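Local coordinates for thiosulfate reductase (Thermus thermophilus, PDB 2VPZ), which probably reduces polysulfide or thiosulfate at a molybdenum centre carried by two molybdopterin guanine dinucleotides, with a [4Fe-4S] cluster close by for electron transfer, at residues 212-216 and 217-221; 187-191 and 192-196; 234-237 and 238-242; 440-443 and 444-448. All blocks are in the same frame, centred on the assembly; numbering follows the deposited sequence.

Contact 1: residues 212-216 and 217-221; sequences EDTHN and TQLQD. With MGD (2-amino-5,6-dimercapto-7-methyl-3,7,8a,9-tetrahydro-8-oxa-1,3,9,10-tetraaza-anthracen-4-one guanosine dinucleotide), chain I; SF4 (iron/sulfur cluster), chain G.
D213 and Q218 meet across the start of helix 216-227, where an Asx turn at D213 leads into H215 at the N-cap position. The tight part lies round the D213 carboxylate. OD1 of D213 closes the turn by accepting the backbone N of H215 at 3.2 Å. D213 OD1 also accepts from N22 of the chain I MGD at 2.9 Å. Q218 folds back to the carboxylate, its CG lodged between backbone N and carbonyl carbon (chi1 72°), and NE2 comes within 2.6 Å of D213 OD2, though the bent N-H makes this bond weak. A water accepts from Q218 NE2 and donates to the carbonyls of D213 and H215. Replacing D213 by an alanine removes the carboxylate; N22 and the H215 amide would probably be left without their shared acceptor, and the Q218 amide freer to turn. Flat and aromatic, H215 suits its place between two cofactors: N22 lies over the centre of one face, S4 of the iron-sulfur cluster is at an edge, and W49 stacks on the ring. Elsewhere the contact is looser. T214 OG1, buried without a polar partner, touches L219 CD2 at 3.7 Å, while the partly exposed D221 makes a salt bridge with R75. In the helix's first turn Q220 N reaches N216 O at 3.2 Å, in the carbonyl plane and nearly straight (168°).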
# COMPACT_ATOMS: atom_id res chain seq x y z
N GLU A 212 -16.86 -11.64 17.64
CA GLU A 212 -17.55 -10.83 18.66
C GLU A 212 -17.90 -11.86 19.76
O GLU A 212 -17.65 -11.63 20.96
CB GLU A 212 -18.81 -10.11 18.06
CG GLU A 212 -18.38 -8.86 17.25
CD GLU A 212 -19.44 -8.35 16.27
OE1 GLU A 212 -19.76 -9.09 15.32
OE2 GLU A 212 -19.92 -7.21 16.47
N ASP A 213 -18.47 -13.00 19.32
CA ASP A 213 -18.72 -14.22 20.16
C ASP A 213 -17.27 -14.71 20.10
O ASP A 213 -16.72 -15.03 19.03
CB ASP A 213 -19.70 -15.22 19.46
CG ASP A 213 -19.31 -16.72 19.66
OD1 ASP A 213 -18.52 -17.05 20.59
OD2 ASP A 213 -19.81 -17.55 18.89
N THR A 214 -16.66 -14.81 21.26
CA THR A 214 -15.26 -15.06 21.35
C THR A 214 -14.76 -16.37 22.00
O THR A 214 -13.64 -16.44 22.56
CB THR A 214 -14.64 -13.72 21.93
OG1 THR A 214 -13.53 -13.30 21.16
CG2 THR A 214 -14.34 -13.82 23.40
N HIS A 215 -15.62 -17.41 21.92
CA HIS A 215 -15.35 -18.79 22.40
C HIS A 215 -14.00 -19.14 21.78
O HIS A 215 -13.81 -19.17 20.56
CB HIS A 215 -16.48 -19.79 21.95
CG HIS A 215 -17.63 -19.91 22.88
ND1 HIS A 215 -18.86 -20.40 22.53
CD2 HIS A 215 -17.73 -19.57 24.17
CE1 HIS A 215 -19.68 -20.35 23.56
NE2 HIS A 215 -19.01 -19.85 24.57
N ASN A 216 -13.07 -19.43 22.68
CA ASN A 216 -11.69 -19.73 22.32
C ASN A 216 -11.39 -20.56 21.08
O ASN A 216 -11.02 -20.02 20.02
CB ASN A 216 -10.94 -20.33 23.50
CG ASN A 216 -9.43 -20.22 23.36
OD1 ASN A 216 -8.95 -19.85 22.29
ND2 ASN A 216 -8.69 -20.53 24.43
N THR A 217 -11.56 -21.87 21.20
CA THR A 217 -11.24 -22.83 20.14
C THR A 217 -11.88 -22.57 18.78
O THR A 217 -11.25 -22.78 17.73
CB THR A 217 -11.57 -24.32 20.54
OG1 THR A 217 -11.46 -24.49 21.94
CG2 THR A 217 -10.62 -25.29 19.81
N GLN A 218 -13.13 -22.12 18.79
CA GLN A 218 -13.78 -21.87 17.52
C GLN A 218 -13.22 -20.58 16.85
O GLN A 218 -13.32 -20.43 15.65
CB GLN A 218 -15.33 -21.85 17.63
CG GLN A 218 -15.99 -20.65 18.33
CD GLN A 218 -17.40 -20.26 17.78
OE1 GLN A 218 -18.12 -21.08 17.19
NE2 GLN A 218 -17.79 -19.00 18.00
N LEU A 219 -12.62 -19.69 17.64
CA LEU A 219 -11.99 -18.48 17.06
C LEU A 219 -10.71 -19.02 16.34
O LEU A 219 -10.48 -18.76 15.15
CB LEU A 219 -11.60 -17.46 18.14
CG LEU A 219 -11.19 -16.05 17.68
CD1 LEU A 219 -12.10 -15.60 16.52
CD2 LEU A 219 -11.26 -15.05 18.88
N GLN A 220 -9.91 -19.78 17.07
CA GLN A 220 -8.73 -20.42 16.54
C GLN A 220 -9.05 -21.17 15.23
O GLN A 220 -8.44 -20.91 14.21
CB GLN A 220 -8.13 -21.41 17.54
CG GLN A 220 -7.55 -20.79 18.77
CD GLN A 220 -7.00 -21.80 19.72
OE1 GLN A 220 -7.05 -21.64 20.95
NE2 GLN A 220 -6.48 -22.89 19.15
N ASP A 221 -10.01 -22.09 15.27
CA ASP A 221 -10.38 -22.90 14.09
C ASP A 221 -10.86 -22.09 12.86
O ASP A 221 -10.47 -22.36 11.69
CB ASP A 221 -11.47 -23.96 14.45
CG ASP A 221 -10.98 -25.02 15.46
OD1 ASP A 221 -9.74 -25.20 15.58
OD2 ASP A 221 -11.84 -25.66 16.11
PB MGD I . -26.38 -15.27 17.02
O1B MGD I . -27.62 -14.84 17.69
O2B MGD I . -26.41 -16.30 16.02
O3B MGD I . -25.54 -15.58 18.34
O3A MGD I . -23.65 -15.79 20.03
PA MGD I . -24.21 -16.40 18.69
O1A MGD I . -24.44 -17.80 19.05
O2A MGD I . -23.21 -16.25 17.65
O5' MGD I . -25.68 -14.04 16.36
C5' MGD I . -25.73 -12.66 16.72
C4' MGD I . -25.84 -12.04 15.34
O4' MGD I . -27.14 -12.44 14.94
C3' MGD I . -25.85 -10.49 15.22
O3' MGD I . -24.93 -10.04 14.20
C2' MGD I . -27.29 -10.12 14.79
O2' MGD I . -27.23 -9.20 13.71
C1' MGD I . -27.76 -11.40 14.16
N9 MGD I . -29.19 -11.54 13.77
C8 MGD I . -30.27 -10.96 14.40
N7 MGD I . -31.44 -11.28 13.78
C5 MGD I . -31.11 -12.06 12.71
C6 MGD I . -31.85 -12.68 11.59
O6 MGD I . -33.08 -12.57 11.60
N1 MGD I . -31.19 -13.39 10.68
C2 MGD I . -29.83 -13.50 10.71
N2 MGD I . -29.18 -14.24 9.74
N3 MGD I . -29.07 -12.95 11.70
C4 MGD I . -29.64 -12.24 12.71
C10 MGD I . -24.06 -15.99 21.37
C11 MGD I . -23.11 -17.02 21.90
O11 MGD I . -21.81 -16.41 22.01
C12 MGD I . -23.63 -17.76 23.16
S12 MGD I . -25.15 -18.48 23.20
C13 MGD I . -22.89 -17.89 24.32
S13 MGD I . -23.47 -18.82 25.62
C14 MGD I . -21.53 -17.25 24.44
N15 MGD I . -21.47 -16.06 25.22
C16 MGD I . -20.48 -15.14 25.03
C17 MGD I . -20.30 -13.88 25.84
O17 MGD I . -21.08 -13.65 26.81
N18 MGD I . -19.25 -13.03 25.57
C19 MGD I . -18.45 -13.32 24.51
N19 MGD I . -17.51 -12.44 24.23
N20 MGD I . -18.54 -14.41 23.68
C21 MGD I . -19.51 -15.34 23.95
N22 MGD I . -19.69 -16.41 23.20
C23 MGD I . -20.96 -17.06 23.05
FE1 SF4 G . -12.45 -20.03 27.50
FE2 SF4 G . -12.59 -17.34 26.94
FE3 SF4 G . -14.73 -18.68 28.03
FE4 SF4 G . -12.52 -18.19 29.57
S1 SF4 G . -13.91 -16.60 28.67
S2 SF4 G . -13.70 -20.19 29.44
S3 SF4 G . -10.86 -18.40 28.01
S4 SF4 G . -13.82 -19.04 25.93
O HOH W 1 -15.53 -17.52 18.46

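Contact 2: residues 187-191 and 192-196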
# COMPACT_ATOMS: atom_id res chain seq x y z
N ARG A 187 -28.57 -37.68 17.68
CA ARG A 187 -27.67 -37.01 18.62
C ARG A 187 -27.79 -35.52 18.91
O ARG A 187 -28.48 -34.79 18.19
CB ARG A 187 -26.22 -37.29 18.16
CG ARG A 187 -26.04 -38.29 17.00
CD ARG A 187 -24.55 -38.57 16.76
NE ARG A 187 -24.02 -39.58 17.67
CZ ARG A 187 -22.98 -39.46 18.49
NH1 ARG A 187 -22.29 -38.34 18.54
NH2 ARG A 187 -22.62 -40.48 19.26
N PRO A 188 -27.14 -35.05 20.01
CA PRO A 188 -27.17 -33.62 20.38
C PRO A 188 -26.18 -32.87 19.44
O PRO A 188 -25.55 -33.50 18.58
CB PRO A 188 -26.66 -33.60 21.84
CG PRO A 188 -25.88 -34.89 22.00
CD PRO A 188 -26.59 -35.89 21.09
N ILE A 189 -26.09 -31.54 19.53
CA ILE A 189 -25.07 -30.84 18.75
C ILE A 189 -24.00 -30.69 19.87
O ILE A 189 -22.83 -30.94 19.61
CB ILE A 189 -25.58 -29.48 18.07
CG1 ILE A 189 -25.92 -29.76 16.60
CG2 ILE A 189 -24.50 -28.37 18.17
CD1 ILE A 189 -27.18 -29.06 16.08
N GLY A 190 -24.42 -30.37 21.10
CA GLY A 190 -23.51 -30.28 22.24
C GLY A 190 -22.89 -28.94 22.60
O GLY A 190 -23.12 -27.97 21.88
N GLY A 191 -22.11 -28.88 23.69
CA GLY A 191 -21.44 -27.66 24.12
C GLY A 191 -20.22 -27.23 23.30
O GLY A 191 -19.90 -26.03 23.20
N HIS A 192 -19.51 -28.21 22.73
CA HIS A 192 -18.32 -27.97 21.87
C HIS A 192 -18.79 -28.42 20.47
O HIS A 192 -18.41 -29.49 20.02
CB HIS A 192 -17.09 -28.83 22.31
CG HIS A 192 -15.75 -28.31 21.88
ND1 HIS A 192 -15.33 -28.27 20.59
CD2 HIS A 192 -14.74 -27.81 22.60
CE1 HIS A 192 -14.12 -27.76 20.52
NE2 HIS A 192 -13.74 -27.46 21.74
N GLU A 193 -19.61 -27.60 19.81
CA GLU A 193 -20.16 -27.98 18.51
C GLU A 193 -19.15 -28.69 17.57
O GLU A 193 -18.07 -28.11 17.24
CB GLU A 193 -20.96 -26.80 17.85
CG GLU A 193 -20.64 -25.33 18.31
CD GLU A 193 -21.34 -24.78 19.59
OE1 GLU A 193 -22.59 -24.63 19.62
OE2 GLU A 193 -20.63 -24.46 20.58
N PRO A 194 -19.44 -29.97 17.15
CA PRO A 194 -18.69 -30.89 16.27
C PRO A 194 -18.35 -30.60 14.79
O PRO A 194 -18.54 -31.47 13.93
CB PRO A 194 -19.44 -32.22 16.43
CG PRO A 194 -20.88 -31.77 16.49
CD PRO A 194 -20.79 -30.50 17.40
N ILE A 195 -17.86 -29.39 14.50
CA ILE A 195 -17.51 -28.97 13.14
C ILE A 195 -16.02 -29.21 12.87
O ILE A 195 -15.15 -28.85 13.67
CB ILE A 195 -17.81 -27.43 12.90
CG1 ILE A 195 -19.29 -27.16 13.16
CG2 ILE A 195 -17.40 -27.00 11.47
CD1 ILE A 195 -19.67 -27.03 14.65
N ASP A 196 -15.75 -29.86 11.73
CA ASP A 196 -14.40 -30.19 11.28
C ASP A 196 -13.94 -28.96 10.48
O ASP A 196 -13.86 -29.00 9.25
CB ASP A 196 -14.46 -31.43 10.39
CG ASP A 196 -13.09 -31.95 9.99
OD1 ASP A 196 -12.94 -32.39 8.84
OD2 ASP A 196 -12.20 -31.91 10.86
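I189 lays its CG2 methyl against the first carbon of the E193 side chain, the two side chains crossing obliquely with I189 CG2 3.9 Å from E193 CB. The same methyl stands 4.3 Å from P194 CD, so one branch of the isoleucine spans the joint between glutamate and proline. P194 sets its CD against the backbone, 3.0 Å from I189 O. A branched apolar residue suits position 189, because it also packs on R177 and S181 of helix 168-184. E193 runs a different course: bent at chi2 (-84°), it carries its carboxylate round to the glycines, where OE2 of E193 and O of G191 come to 3.1 Å. Both are acceptors and do not bond each other; what gathers them is R332, whose NH1 forms a salt bridge with OE2 and a hydrogen bond with the carbonyl. The other oxygen, OE1, pairs with R177, so a long acidic chain between two arginines fits this place well. H192 points away from the first segment, CG anti to its backbone N (chi1 -157°), and its ring meets that of W49 with the planes about 30° apart and H497 edge-to-face. G190 has a positive phi at which a CB would press on the carbonyl O of I189, which favours glycine there. No hydrogen bond links the two segments, and the bend is finished inside the second, where I195 N reaches E193 O at 3.0 Å: an inverse gamma turn centred on P194, in the connection between helix 168-184 and strand 202-206.

Contact 3: residues 234-237 and 238-242. With MGD (2-amino-5,6-dimercapto-7-methyl-3,7,8a,9-tetrahydro-8-oxa-1,3,9,10-tetraaza-anthracen-4-one guanosine dinucleotide), chain I.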
# COMPACT_ATOMS: atom_id res chain seq x y z
N VAL A 234 -21.52 -14.89 4.91
CA VAL A 234 -22.27 -14.49 6.11
C VAL A 234 -23.64 -13.90 5.76
O VAL A 234 -23.76 -13.04 4.89
CB VAL A 234 -21.48 -13.45 7.02
CG1 VAL A 234 -22.39 -12.88 8.13
CG2 VAL A 234 -20.26 -14.13 7.66
N VAL A 235 -24.68 -14.43 6.42
CA VAL A 235 -26.07 -14.02 6.27
C VAL A 235 -26.42 -13.34 7.61
O VAL A 235 -26.39 -13.99 8.67
CB VAL A 235 -26.98 -15.28 6.03
CG1 VAL A 235 -28.43 -14.85 5.79
CG2 VAL A 235 -26.43 -16.11 4.84
N ASP A 236 -26.76 -12.05 7.58
CA ASP A 236 -27.01 -11.27 8.81
C ASP A 236 -27.52 -9.86 8.38
O ASP A 236 -27.04 -9.31 7.40
CB ASP A 236 -25.61 -11.12 9.53
CG ASP A 236 -25.71 -10.74 11.04
OD1 ASP A 236 -26.54 -9.88 11.42
OD2 ASP A 236 -24.89 -11.29 11.85
N PRO A 237 -28.52 -9.29 9.10
CA PRO A 237 -28.96 -7.94 8.69
C PRO A 237 -27.89 -6.88 9.09
O PRO A 237 -28.02 -5.70 8.76
CB PRO A 237 -30.29 -7.73 9.42
CG PRO A 237 -30.23 -8.68 10.61
CD PRO A 237 -29.46 -9.88 10.07
N ARG A 238 -26.84 -7.33 9.79
CA ARG A 238 -25.75 -6.44 10.30
C ARG A 238 -24.35 -6.87 9.75
O ARG A 238 -24.03 -8.06 9.74
CB ARG A 238 -25.73 -6.47 11.85
CG ARG A 238 -25.06 -5.25 12.56
CD ARG A 238 -24.81 -5.52 14.06
NE ARG A 238 -24.37 -6.89 14.31
CZ ARG A 238 -23.14 -7.25 14.70
NH1 ARG A 238 -22.21 -6.32 14.90
NH2 ARG A 238 -22.82 -8.54 14.88
N PHE A 239 -23.53 -5.91 9.29
CA PHE A 239 -22.16 -6.17 8.78
C PHE A 239 -21.22 -6.34 9.98
O PHE A 239 -20.48 -5.41 10.36
CB PHE A 239 -21.61 -5.05 7.86
CG PHE A 239 -20.32 -5.45 7.08
CD1 PHE A 239 -20.41 -6.20 5.91
CD2 PHE A 239 -19.06 -5.01 7.49
CE1 PHE A 239 -19.27 -6.55 5.15
CE2 PHE A 239 -17.88 -5.35 6.75
CZ PHE A 239 -18.00 -6.12 5.59
N SER A 240 -21.23 -7.54 10.57
CA SER A 240 -20.43 -7.93 11.74
C SER A 240 -18.93 -8.15 11.50
O SER A 240 -18.41 -7.92 10.39
CB SER A 240 -20.99 -9.21 12.38
OG SER A 240 -20.57 -10.38 11.67
N THR A 241 -18.22 -8.62 12.52
CA THR A 241 -16.79 -8.91 12.43
C THR A 241 -16.56 -10.07 11.46
O THR A 241 -15.68 -9.99 10.58
CB THR A 241 -16.13 -9.27 13.81
OG1 THR A 241 -16.19 -8.17 14.71
CG2 THR A 241 -14.66 -9.71 13.58
N ALA A 242 -17.35 -11.14 11.59
CA ALA A 242 -17.25 -12.31 10.71
C ALA A 242 -17.59 -11.92 9.26
O ALA A 242 -17.01 -12.45 8.31
CB ALA A 242 -18.17 -13.48 11.23
PB MGD I . -26.38 -15.27 17.02
O1B MGD I . -27.62 -14.84 17.69
O2B MGD I . -26.41 -16.30 16.02
O3B MGD I . -25.54 -15.58 18.34
O3A MGD I . -23.65 -15.79 20.03
PA MGD I . -24.21 -16.40 18.69
O1A MGD I . -24.44 -17.80 19.05
O2A MGD I . -23.21 -16.25 17.65
O5' MGD I . -25.68 -14.04 16.36
C5' MGD I . -25.73 -12.66 16.72
C4' MGD I . -25.84 -12.04 15.34
O4' MGD I . -27.14 -12.44 14.94
C3' MGD I . -25.85 -10.49 15.22
O3' MGD I . -24.93 -10.04 14.20
C2' MGD I . -27.29 -10.12 14.79
O2' MGD I . -27.23 -9.20 13.71
C1' MGD I . -27.76 -11.40 14.16
N9 MGD I . -29.19 -11.54 13.77
C8 MGD I . -30.27 -10.96 14.40
N7 MGD I . -31.44 -11.28 13.78
C5 MGD I . -31.11 -12.06 12.71
C6 MGD I . -31.85 -12.68 11.59
O6 MGD I . -33.08 -12.57 11.60
N1 MGD I . -31.19 -13.39 10.68
C2 MGD I . -29.83 -13.50 10.71
N2 MGD I . -29.18 -14.24 9.74
N3 MGD I . -29.07 -12.95 11.70
C4 MGD I . -29.64 -12.24 12.71
C10 MGD I . -24.06 -15.99 21.37
C11 MGD I . -23.11 -17.02 21.90
O11 MGD I . -21.81 -16.41 22.01
C12 MGD I . -23.63 -17.76 23.16
S12 MGD I . -25.15 -18.48 23.20
C13 MGD I . -22.89 -17.89 24.32
S13 MGD I . -23.47 -18.82 25.62
C14 MGD I . -21.53 -17.25 24.44
N15 MGD I . -21.47 -16.06 25.22
C16 MGD I . -20.48 -15.14 25.03
C17 MGD I . -20.30 -13.88 25.84
O17 MGD I . -21.08 -13.65 26.81
N18 MGD I . -19.25 -13.03 25.57
C19 MGD I . -18.45 -13.32 24.51
N19 MGD I . -17.51 -12.44 24.23
N20 MGD I . -18.54 -14.41 23.68
C21 MGD I . -19.51 -15.34 23.95
N22 MGD I . -19.69 -16.41 23.20
C23 MGD I . -20.96 -17.06 23.05
O HOH W 2 -22.74 -12.74 11.73
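The guanidinium of R238 and the carboxylate of D236 grip the same ribose, that of the chain I MGD, beyond the end of strand 231-235. O3' lies at the edge of the guanidinium and in its plane, accepting from R238 NH2 at 2.7 Å and weakly from NE, while the aromatic rings of Y694 and W650 make cation-pi contacts with the arginine. P237 adds the side of its ring to the guanine, CD 3.5 Å from N3. An acidic residue just past the second strand of a beta-alpha-beta unit, taking both ribose hydroxyls, is the arrangement of Rossmann-type dinucleotide-binding folds, consistent with the parallel sheet here. D236 is well shaped for it: with its CG turned opposite the backbone N (chi1 -161°), OD1 accepts from O2' in a very short bond of 2.5 Å and OD2 accepts from O3' at 2.7 Å. R238 N also reaches D236 OD1 at 3.0 Å, from 40° out of the carboxylate plane, which links the R238 backbone to the same oxygen that holds O2'. With a leucine in place of D236, both ribose hydroxyls and the R238 amide would probably lose their acceptors. The strand's own end contributes V235 O, which takes the guanine amine N2 at 3.0 Å. Apolar groups also meet: V234 CG2 lies 4.2 Å from A242 CB, and both residues rest on L205. A water fills in between D236 and S240, donating to D236 OD2 at 2.6 Å and hydrogen-bonded to S240 OG.

Contact 4: residues 440-443 and 444-448. With MGD (2-amino-5,6-dimercapto-7-methyl-3,7,8a,9-tetrahydro-8-oxa-1,3,9,10-tetraaza-anthracen-4-one guanosine dinucleotide), chain H.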
# COMPACT_ATOMS: atom_id res chain seq x y z
N ILE A 440 -27.18 -17.28 38.43
CA ILE A 440 -28.01 -17.09 37.23
C ILE A 440 -28.65 -15.69 37.37
O ILE A 440 -29.20 -15.35 38.42
CB ILE A 440 -29.07 -18.31 37.11
CG1 ILE A 440 -29.81 -18.28 35.77
CG2 ILE A 440 -30.02 -18.32 38.31
CD1 ILE A 440 -31.04 -17.37 35.75
N ASN A 441 -28.51 -14.85 36.35
CA ASN A 441 -28.98 -13.46 36.39
C ASN A 441 -30.50 -13.31 36.17
O ASN A 441 -30.96 -13.12 35.05
CB ASN A 441 -28.16 -12.63 35.38
CG ASN A 441 -27.84 -11.21 35.88
OD1 ASN A 441 -26.70 -10.74 35.77
ND2 ASN A 441 -28.85 -10.54 36.41
N LEU A 442 -31.28 -13.38 37.25
CA LEU A 442 -32.74 -13.26 37.15
C LEU A 442 -33.24 -12.03 36.36
O LEU A 442 -34.16 -12.14 35.54
CB LEU A 442 -33.41 -13.30 38.55
CG LEU A 442 -33.24 -14.54 39.43
CD1 LEU A 442 -34.04 -14.37 40.75
CD2 LEU A 442 -33.69 -15.82 38.66
N PHE A 443 -32.64 -10.86 36.58
CA PHE A 443 -33.05 -9.63 35.89
C PHE A 443 -32.40 -9.32 34.51
O PHE A 443 -32.79 -8.36 33.85
CB PHE A 443 -32.90 -8.40 36.83
CG PHE A 443 -33.67 -8.50 38.16
CD1 PHE A 443 -33.31 -7.68 39.25
CD2 PHE A 443 -34.72 -9.40 38.33
CE1 PHE A 443 -33.99 -7.77 40.49
CE2 PHE A 443 -35.42 -9.51 39.57
CZ PHE A 443 -35.05 -8.69 40.65
N HIS A 444 -31.42 -10.10 34.06
CA HIS A 444 -30.80 -9.85 32.75
C HIS A 444 -30.94 -11.04 31.76
O HIS A 444 -30.90 -10.84 30.53
CB HIS A 444 -29.29 -9.43 32.87
CG HIS A 444 -29.03 -8.07 33.44
ND1 HIS A 444 -28.66 -7.00 32.67
CD2 HIS A 444 -29.10 -7.60 34.69
CE1 HIS A 444 -28.53 -5.93 33.42
NE2 HIS A 444 -28.80 -6.27 34.66
N SER A 445 -31.13 -12.25 32.27
CA SER A 445 -31.22 -13.45 31.43
C SER A 445 -32.63 -14.02 31.14
O SER A 445 -32.77 -14.92 30.31
CB SER A 445 -30.33 -14.56 31.99
OG SER A 445 -29.02 -14.14 32.26
N ILE A 446 -33.65 -13.51 31.84
CA ILE A 446 -35.04 -13.94 31.66
C ILE A 446 -35.85 -12.70 31.23
O ILE A 446 -35.80 -11.67 31.89
CB ILE A 446 -35.64 -14.53 33.02
CG1 ILE A 446 -34.75 -15.67 33.56
CG2 ILE A 446 -37.08 -15.05 32.77
CD1 ILE A 446 -35.04 -16.05 35.03
N PRO A 447 -36.60 -12.79 30.11
CA PRO A 447 -37.36 -11.59 29.73
C PRO A 447 -38.54 -11.21 30.65
O PRO A 447 -38.98 -12.03 31.48
CB PRO A 447 -37.79 -11.85 28.28
CG PRO A 447 -37.85 -13.39 28.18
CD PRO A 447 -36.85 -13.92 29.21
N ASN A 448 -39.04 -9.99 30.49
CA ASN A 448 -40.16 -9.46 31.26
C ASN A 448 -39.78 -9.30 32.74
O ASN A 448 -40.40 -9.93 33.63
CB ASN A 448 -41.36 -10.38 31.09
CG ASN A 448 -42.71 -9.70 31.37
OD1 ASN A 448 -42.78 -8.50 31.58
ND2 ASN A 448 -43.78 -10.49 31.34
PB MGD H . -24.66 -13.80 33.51
O1B MGD H . -25.22 -12.45 33.19
O2B MGD H . -23.18 -14.03 33.40
O3B MGD H . -25.61 -14.80 32.67
O3A MGD H . -27.17 -16.32 31.43
PA MGD H . -26.39 -16.21 32.82
O1A MGD H . -25.25 -17.20 33.04
O2A MGD H . -27.44 -16.04 33.86
O5' MGD H . -25.02 -14.17 34.98
C5' MGD H . -24.13 -14.92 35.81
C4' MGD H . -24.58 -14.69 37.25
O4' MGD H . -23.80 -15.65 37.94
C3' MGD H . -24.22 -13.35 37.84
O3' MGD H . -25.14 -13.13 38.92
C2' MGD H . -22.79 -13.61 38.36
O2' MGD H . -22.53 -12.67 39.37
C1' MGD H . -22.88 -15.04 38.90
N9 MGD H . -21.62 -15.86 39.02
C8 MGD H . -20.56 -15.82 38.21
N7 MGD H . -19.59 -16.70 38.54
C5 MGD H . -20.04 -17.41 39.60
C6 MGD H . -19.56 -18.57 40.47
O6 MGD H . -18.40 -19.11 40.32
N1 MGD H . -20.42 -18.98 41.45
C2 MGD H . -21.65 -18.43 41.69
N2 MGD H . -22.49 -18.85 42.68
N3 MGD H . -22.09 -17.42 40.92
C4 MGD H . -21.38 -16.84 39.90
C10 MGD H . -26.57 -16.92 30.25
C11 MGD H . -27.66 -17.11 29.24
O11 MGD H . -28.41 -15.90 29.25
C12 MGD H . -27.26 -17.48 27.86
S12 MGD H . -26.17 -18.77 27.55
C13 MGD H . -27.79 -16.90 26.79
S13 MGD H . -27.39 -17.19 25.20
C14 MGD H . -28.83 -15.92 26.78
N15 MGD H . -28.27 -14.63 26.29
C16 MGD H . -29.12 -13.56 26.45
C17 MGD H . -29.16 -12.34 25.63
O17 MGD H . -28.33 -12.16 24.69
N18 MGD H . -30.11 -11.44 25.91
C19 MGD H . -31.02 -11.59 26.89
N19 MGD H . -31.93 -10.62 27.19
N20 MGD H . -31.03 -12.70 27.63
C21 MGD H . -30.14 -13.67 27.50
N22 MGD H . -30.16 -14.73 28.32
C23 MGD H . -29.36 -15.90 28.18
O HOH W 3 -36.25 -11.40 34.49
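N441 O accepts from S445 N at 2.9 Å, in the carbonyl plane, and from H444 N at 3.2 Å, well above that plane. Two donors share one carbonyl, in a single, weakly bonded helical turn at about 442-445. Other bonds go to the chain H MGD. N441 N points almost straight (171°) at phosphate oxygen O2A, 3.0 Å away, and S445 OG donates at 3.0 Å to O3A, the ester oxygen that joins the alpha phosphorus to C10 on the pterin side. A small hydroxyl suits this spot, since with OG beside its backbone N (chi1 -50°) it reaches the diphosphate directly. The turn follows strand 435-438 of the five-stranded parallel sheet, so the diphosphate is met just past a strand end, as is common in alpha/beta nucleotide-binding folds. Of the flat groups, the N441 amide runs alongside the H444 ring with planes 64° apart, and ND2 of N441 lies at the ring edge, 3.4 Å from CD2 of H444. The apolar contacts gather on I446, whose CD1 touches L442 CD2 at 3.9 Å and I440 CD1 at 4.3 Å. A water donates to both L442 O and I446 O, bridging the two carbonyls.

Overall arrangement
Contacts 1, 3 and 4 touch the two pterin dinucleotides; contact 2 bonds to neither, yet E193 comes about 7 Å from one. Contacts 1 and 3 serve the two ends of the chain I MGD, pterin and guanosine, and are joined directly: E212 OE2 forms a salt bridge with R238 NH1 at 2.9 Å. Contact 4 handles the chain H MGD and stays about 14 Å from contact 1 between nearest atoms. Contact 2 touches contact 1 where H192 NE2 lies 3.7 Å from T217 OG1. The side chains of H215, E193 and S445 stand about 6, 8 and 9 Å from the molybdenum, so contacts 1, 2 and 4 approach the metal, while contact 3 holds the distant nucleotide.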